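Local structure of alkaline phosphatase (Antarctic bacterium, 2W5V) at residues B[55-60]-B[273-278]; B[63-68]-B[283-288]. The protein probably hydrolyses phosphate monoesters as an alkaline phosphatase, using two zinc ions and one magnesium ion. The protein carries 1 engineered substitution. One frame throughout, in Å; residues are numbered along the deposited sequence.

Contact 1: residues B[55-60]-B[273-278]; sequences YFKSGT and EINDFD. Unlike the reference sequence in segment 55-60: Ser58 (reference Glu).
Lys57 lies alongside Asn275, and the two side chains run past each other in opposite directions until the lysine reaches the carboxylate of Asp278. With CG anti to the backbone N (chi1 -168°) and the rest of the chain extended, the lysine reaches past Asn275 as far as Asp278. Lys57 CB starts 3.5 Å from Asn275 OD1. Lys57 CG is 3.8 Å from Asn275 CG, and Lys57 CD has OD1 of Asn275 still beside it at 3.8 Å. Lys57 CE then comes to 3.6 Å from the main-chain O of Asn275. At the tip, Lys57 NZ makes a 2.7 Å salt bridge to OD2 of Asp278, on the anti lone pair of that oxygen, and a weak hydrogen bond to the Asn275 carbonyl O. The contact fastens the segment between helix 47-52 and strand 68-73 to the long helix 267-291 of the alkaline phosphatase fold. NZ also pairs with Asp279, while OD2 of Asp278 takes the backbone N-H of Asn62 as well. If a methionine stood in place of Lys57, Asp278 and Asp279 would probably be left as adjacent negative charges without their shared mate. The Asn275 amide adds a second tie: ND2 donates to Phe56 O over 3.1 Å, fairly straight at 154°, approaching from above the carbonyl plane. OD1 of Asn275, buried under the lysine carbons, has no hydrogen-bonding partner in the model.

Contact 2: residues B[63-68]-B[283-288]; sequences YTQFKN and TALAFA
Two flat groups, the Phe66 ring and the Gln65 amide, receive the branched end of Leu285. The leucine meets the ring obliquely, Leu285 CD1 at 3.9 Å from CE1 of Phe66 and CD2 at 4.0 Å from CZ, so both methyls touch the far end of the ring. At the ring's edge, in its plane, is the carbonyl O of Tyr63, which also accepts the backbone N-H of Phe66 in the 3-10 turn. The glutamine amide has the same Leu285 CD1 methyl standing above its plane, 3.7 Å from CD of Gln65 and almost as close to OE1 and NE2. CB of Gln65 lies equally near, so the methyl sits against the glutamine along its length. The leucine reaches this far because CD1 continues the chain outward, anti to CA (chi2 -180°). The pair packs on the central sheet: Val296 and Tyr347 touch Leu285, and Val298, Tyr347 and Phe345 touch Phe66, the last ring inclined at about 45°. Helix 267-291 is thus packed against strands 294-299 and 342-347 and against the turn leading into strand 68-73. No hydrogen bond crosses between 63-68 and 283-288. The polar end of Gln65 is served by other partners, OE1 by Lys289 and NE2 weakly by Asn62, so what joins the two segments is van der Waals contact, with a polar amide lending its plane to a methyl group.

Both contacts hold the connection between helix 47-52 and strand 68-73 against helix 267-291, with centres about 14 Å apart. Contact 1 is partly buried and works through charge and hydrogen bonds; contact 2 is buried beside the central sheet and rests on van der Waals contact of a leucine with a phenylalanine ring and a glutamine. The two meet at Tyr63: its backbone N probably donates to OD1 of Asp278, 3.1 Å away, and its OH packs on Phe277 and Ile274 of contact 1. The second subunit meets the connecting loop rather than the helix side of these contacts: the Tyr55 hydroxyl hydrogen-bonds to Ser75 of that subunit, and Lys67 makes backbone hydrogen bonds to it.

Contact 1: residues B[55-60]-B[273-278]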
loop_
_atom_site.group_PDB
_atom_site.type_symbol
_atom_site.label_atom_id
_atom_site.label_comp_id
_atom_site.label_asym_id
_atom_site.label_seq_id
_atom_site.Cartn_x
_atom_site.Cartn_y
_atom_site.Cartn_z
ATOM N N TYR B 55 -5.122 -14.167 -2.549
ATOM C CA TYR B 55 -6.050 -14.780 -3.506
ATOM C C TYR B 55 -5.504 -16.032 -4.176
ATOM O O TYR B 55 -6.270 -16.899 -4.619
ATOM C CB TYR B 55 -6.435 -13.773 -4.590
ATOM C CG TYR B 55 -7.225 -12.599 -4.068
ATOM C CD1 TYR B 55 -6.583 -11.449 -3.637
ATOM C CD2 TYR B 55 -8.613 -12.646 -3.989
ATOM C CE1 TYR B 55 -7.284 -10.370 -3.154
ATOM C CE2 TYR B 55 -9.337 -11.562 -3.497
ATOM C CZ TYR B 55 -8.659 -10.427 -3.078
ATOM O OH TYR B 55 -9.344 -9.337 -2.587
ATOM N N PHE B 56 -4.184 -16.124 -4.276
ATOM C CA PHE B 56 -3.567 -17.209 -5.035
ATOM C C PHE B 56 -2.643 -18.083 -4.199
ATOM O O PHE B 56 -1.822 -18.817 -4.736
ATOM C CB PHE B 56 -2.821 -16.644 -6.245
ATOM C CG PHE B 56 -3.723 -16.005 -7.253
ATOM C CD1 PHE B 56 -3.888 -14.636 -7.285
ATOM C CD2 PHE B 56 -4.424 -16.783 -8.160
ATOM C CE1 PHE B 56 -4.723 -14.047 -8.212
ATOM C CE2 PHE B 56 -5.260 -16.198 -9.087
ATOM C CZ PHE B 56 -5.412 -14.825 -9.111
ATOM N N LYS B 57 -2.781 -18.006 -2.884
ATOM C CA LYS B 57 -2.014 -18.871 -2.007
ATOM C C LYS B 57 -2.951 -19.701 -1.144
ATOM O O LYS B 57 -3.985 -19.212 -0.697
ATOM C CB LYS B 57 -1.084 -18.050 -1.113
ATOM C CG LYS B 57 -0.063 -18.907 -0.395
ATOM C CD LYS B 57 0.903 -18.091 0.439
ATOM C CE LYS B 57 2.064 -18.976 0.881
ATOM N NZ LYS B 57 2.909 -18.352 1.937
ATOM N N SER B 58 -2.595 -20.959 -0.913
ATOM C CA SER B 58 -3.341 -21.788 0.022
ATOM C C SER B 58 -3.086 -21.292 1.445
ATOM O O SER B 58 -1.940 -21.095 1.851
ATOM C CB SER B 58 -2.930 -23.254 -0.120
ATOM O OG SER B 58 -3.415 -24.027 0.962
ATOM N N GLY B 59 -4.154 -21.070 2.199
ATOM C CA GLY B 59 -4.021 -20.585 3.560
ATOM C C GLY B 59 -3.748 -19.096 3.648
ATOM O O GLY B 59 -3.587 -18.417 2.634
ATOM N N THR B 60 -3.686 -18.588 4.873
ATOM C CA THR B 60 -3.509 -17.160 5.116
ATOM C C THR B 60 -2.053 -16.743 4.924
ATOM O O THR B 60 -1.145 -17.469 5.319
ATOM C CB THR B 60 -3.947 -16.808 6.545
ATOM O OG1 THR B 60 -5.260 -17.335 6.777
ATOM C CG2 THR B 60 -3.968 -15.309 6.747
ATOM N N GLU B 273 6.636 -16.934 -7.114
ATOM C CA GLU B 273 7.822 -16.390 -6.456
ATOM C C GLU B 273 7.450 -15.622 -5.182
ATOM O O GLU B 273 8.128 -15.736 -4.161
ATOM C CB GLU B 273 8.641 -15.512 -7.408
ATOM C CG GLU B 273 9.234 -16.251 -8.628
ATOM C CD GLU B 273 10.218 -17.363 -8.256
ATOM O OE1 GLU B 273 11.026 -17.171 -7.326
ATOM O OE2 GLU B 273 10.197 -18.431 -8.908
ATOM N N ILE B 274 6.375 -14.846 -5.224
ATOM C CA ILE B 274 6.020 -14.086 -4.029
ATOM C C ILE B 274 5.377 -14.986 -2.974
ATOM O O ILE B 274 5.505 -14.731 -1.781
ATOM C CB ILE B 274 5.165 -12.835 -4.321
ATOM C CG1 ILE B 274 5.110 -11.948 -3.069
ATOM C CG2 ILE B 274 3.779 -13.223 -4.775
ATOM C CD1 ILE B 274 4.484 -10.591 -3.296
ATOM N N ASN B 275 4.700 -16.044 -3.412
ATOM C CA ASN B 275 4.211 -17.048 -2.473
ATOM C C ASN B 275 5.365 -17.677 -1.684
ATOM O O ASN B 275 5.251 -17.907 -0.478
ATOM C CB ASN B 275 3.397 -18.131 -3.190
ATOM C CG ASN B 275 1.954 -17.707 -3.445
ATOM O OD1 ASN B 275 1.515 -16.645 -2.996
ATOM N ND2 ASN B 275 1.210 -18.540 -4.163
ATOM N N ASP B 276 6.468 -17.959 -2.376
ATOM C CA ASP B 276 7.677 -18.486 -1.737
ATOM C C ASP B 276 8.253 -17.467 -0.746
ATOM O O ASP B 276 8.646 -17.820 0.371
ATOM C CB ASP B 276 8.727 -18.846 -2.797
ATOM C CG ASP B 276 10.033 -19.321 -2.189
ATOM O OD1 ASP B 276 10.016 -20.339 -1.464
ATOM O OD2 ASP B 276 11.077 -18.673 -2.435
ATOM N N PHE B 277 8.294 -16.203 -1.159
ATOM C CA PHE B 277 8.764 -15.120 -0.296
ATOM C C PHE B 277 7.937 -15.039 0.993
ATOM O O PHE B 277 8.486 -14.899 2.086
ATOM C CB PHE B 277 8.720 -13.782 -1.043
ATOM C CG PHE B 277 9.220 -12.618 -0.230
ATOM C CD1 PHE B 277 10.589 -12.427 -0.030
ATOM C CD2 PHE B 277 8.328 -11.710 0.328
ATOM C CE1 PHE B 277 11.057 -11.349 0.726
ATOM C CE2 PHE B 277 8.781 -10.625 1.083
ATOM C CZ PHE B 277 10.157 -10.446 1.283
ATOM N N ASP B 278 6.617 -15.155 0.867
ATOM C CA ASP B 278 5.760 -15.154 2.047
ATOM C C ASP B 278 6.076 -16.319 2.984
ATOM O O ASP B 278 5.974 -16.188 4.202
ATOM C CB ASP B 278 4.271 -15.172 1.671
ATOM C CG ASP B 278 3.373 -15.052 2.894
ATOM O OD1 ASP B 278 3.273 -13.941 3.460
ATOM O OD2 ASP B 278 2.784 -16.074 3.307
#

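Contact 2: residues B[63-68]-B[283-288]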
loop_
_atom_site.group_PDB
_atom_site.type_symbol
_atom_site.label_atom_id
_atom_site.label_comp_id
_atom_site.label_asym_id
_atom_site.label_seq_id
_atom_site.Cartn_x
_atom_site.Cartn_y
_atom_site.Cartn_z
ATOM N N TYR B 63 2.004 -12.247 5.776
ATOM C CA TYR B 63 1.795 -10.802 5.843
ATOM C C TYR B 63 0.801 -10.403 6.944
ATOM O O TYR B 63 0.962 -9.361 7.575
ATOM C CB TYR B 63 1.310 -10.247 4.496
ATOM C CG TYR B 63 2.391 -10.086 3.454
ATOM C CD1 TYR B 63 2.481 -10.960 2.379
ATOM C CD2 TYR B 63 3.325 -9.066 3.548
ATOM C CE1 TYR B 63 3.483 -10.822 1.421
ATOM C CE2 TYR B 63 4.333 -8.914 2.598
ATOM C CZ TYR B 63 4.405 -9.793 1.535
ATOM O OH TYR B 63 5.398 -9.644 0.582
ATOM N N THR B 64 -0.233 -11.214 7.170
ATOM C CA THR B 64 -1.292 -10.822 8.104
ATOM C C THR B 64 -0.839 -10.771 9.567
ATOM O O THR B 64 -1.559 -10.265 10.424
ATOM C CB THR B 64 -2.535 -11.728 8.010
ATOM O OG1 THR B 64 -2.166 -13.069 8.344
ATOM C CG2 THR B 64 -3.125 -11.683 6.611
ATOM N N GLN B 65 0.339 -11.307 9.850
ATOM C CA GLN B 65 0.890 -11.235 11.202
ATOM C C GLN B 65 1.352 -9.826 11.575
ATOM O O GLN B 65 1.542 -9.531 12.752
ATOM C CB GLN B 65 2.057 -12.211 11.367
ATOM C CG GLN B 65 1.685 -13.671 11.219
ATOM C CD GLN B 65 2.832 -14.605 11.548
ATOM O OE1 GLN B 65 3.414 -14.536 12.632
ATOM N NE2 GLN B 65 3.162 -15.491 10.614
ATOM N N PHE B 66 1.548 -8.957 10.584
ATOM C CA PHE B 66 2.102 -7.630 10.856
ATOM C C PHE B 66 1.053 -6.614 11.287
ATOM O O PHE B 66 -0.048 -6.580 10.747
ATOM C CB PHE B 66 2.844 -7.074 9.632
ATOM C CG PHE B 66 4.138 -7.771 9.330
ATOM C CD1 PHE B 66 4.211 -8.726 8.323
ATOM C CD2 PHE B 66 5.292 -7.461 10.038
ATOM C CE1 PHE B 66 5.405 -9.362 8.042
ATOM C CE2 PHE B 66 6.492 -8.094 9.755
ATOM C CZ PHE B 66 6.547 -9.041 8.761
ATOM N N LYS B 67 1.412 -5.779 12.253
ATOM C CA LYS B 67 0.552 -4.686 12.683
ATOM C C LYS B 67 1.160 -3.353 12.247
ATOM O O LYS B 67 0.481 -2.489 11.678
ATOM C CB LYS B 67 0.388 -4.712 14.206
ATOM C CG LYS B 67 -0.273 -5.971 14.728
ATOM C CD LYS B 67 -1.614 -6.180 14.038
ATOM C CE LYS B 67 -2.297 -7.459 14.474
ATOM N NZ LYS B 67 -3.595 -7.643 13.749
ATOM N N ASN B 68 2.448 -3.187 12.526
ATOM C CA ASN B 68 3.152 -1.953 12.197
ATOM C C ASN B 68 3.502 -1.896 10.716
ATOM O O ASN B 68 4.260 -2.732 10.226
ATOM C CB ASN B 68 4.414 -1.834 13.046
ATOM C CG ASN B 68 4.102 -1.747 14.526
ATOM O OD1 ASN B 68 3.161 -1.058 14.927
ATOM N ND2 ASN B 68 4.880 -2.447 15.345
ATOM N N THR B 283 8.979 -17.989 8.176
ATOM C CA THR B 283 10.166 -18.530 8.824
ATOM C C THR B 283 10.804 -17.497 9.753
ATOM O O THR B 283 11.104 -17.782 10.911
ATOM C CB THR B 283 11.198 -18.972 7.780
ATOM O OG1 THR B 283 10.631 -19.997 6.961
ATOM C CG2 THR B 283 12.453 -19.492 8.451
ATOM N N ALA B 284 11.014 -16.293 9.239
ATOM C CA ALA B 284 11.631 -15.240 10.038
ATOM C C ALA B 284 10.763 -14.933 11.254
ATOM O O ALA B 284 11.268 -14.820 12.371
ATOM C CB ALA B 284 11.821 -13.998 9.213
ATOM N N LEU B 285 9.459 -14.786 11.026
ATOM C CA LEU B 285 8.530 -14.423 12.095
ATOM C C LEU B 285 8.426 -15.512 13.155
ATOM O O LEU B 285 8.308 -15.218 14.343
ATOM C CB LEU B 285 7.144 -14.097 11.530
ATOM C CG LEU B 285 7.029 -12.788 10.755
ATOM C CD1 LEU B 285 5.599 -12.588 10.254
ATOM C CD2 LEU B 285 7.451 -11.638 11.645
ATOM N N ALA B 286 8.466 -16.768 12.726
ATOM C CA ALA B 286 8.421 -17.874 13.677
ATOM C C ALA B 286 9.628 -17.800 14.612
ATOM O O ALA B 286 9.503 -17.980 15.821
ATOM C CB ALA B 286 8.386 -19.204 12.953
ATOM N N PHE B 287 10.799 -17.516 14.056
ATOM C CA PHE B 287 11.969 -17.343 14.909
ATOM C C PHE B 287 11.830 -16.139 15.832
ATOM O O PHE B 287 12.131 -16.229 17.017
ATOM C CB PHE B 287 13.252 -17.188 14.100
ATOM C CG PHE B 287 14.452 -16.900 14.954
ATOM C CD1 PHE B 287 15.032 -17.906 15.709
ATOM C CD2 PHE B 287 14.987 -15.624 15.023
ATOM C CE1 PHE B 287 16.136 -17.649 16.511
ATOM C CE2 PHE B 287 16.092 -15.364 15.821
ATOM C CZ PHE B 287 16.661 -16.374 16.565
ATOM N N ALA B 288 11.390 -15.012 15.277
ATOM C CA ALA B 288 11.285 -13.769 16.038
ATOM C C ALA B 288 10.334 -13.881 17.217
ATOM O O ALA B 288 10.578 -13.307 18.275
ATOM C CB ALA B 288 10.860 -12.629 15.131
#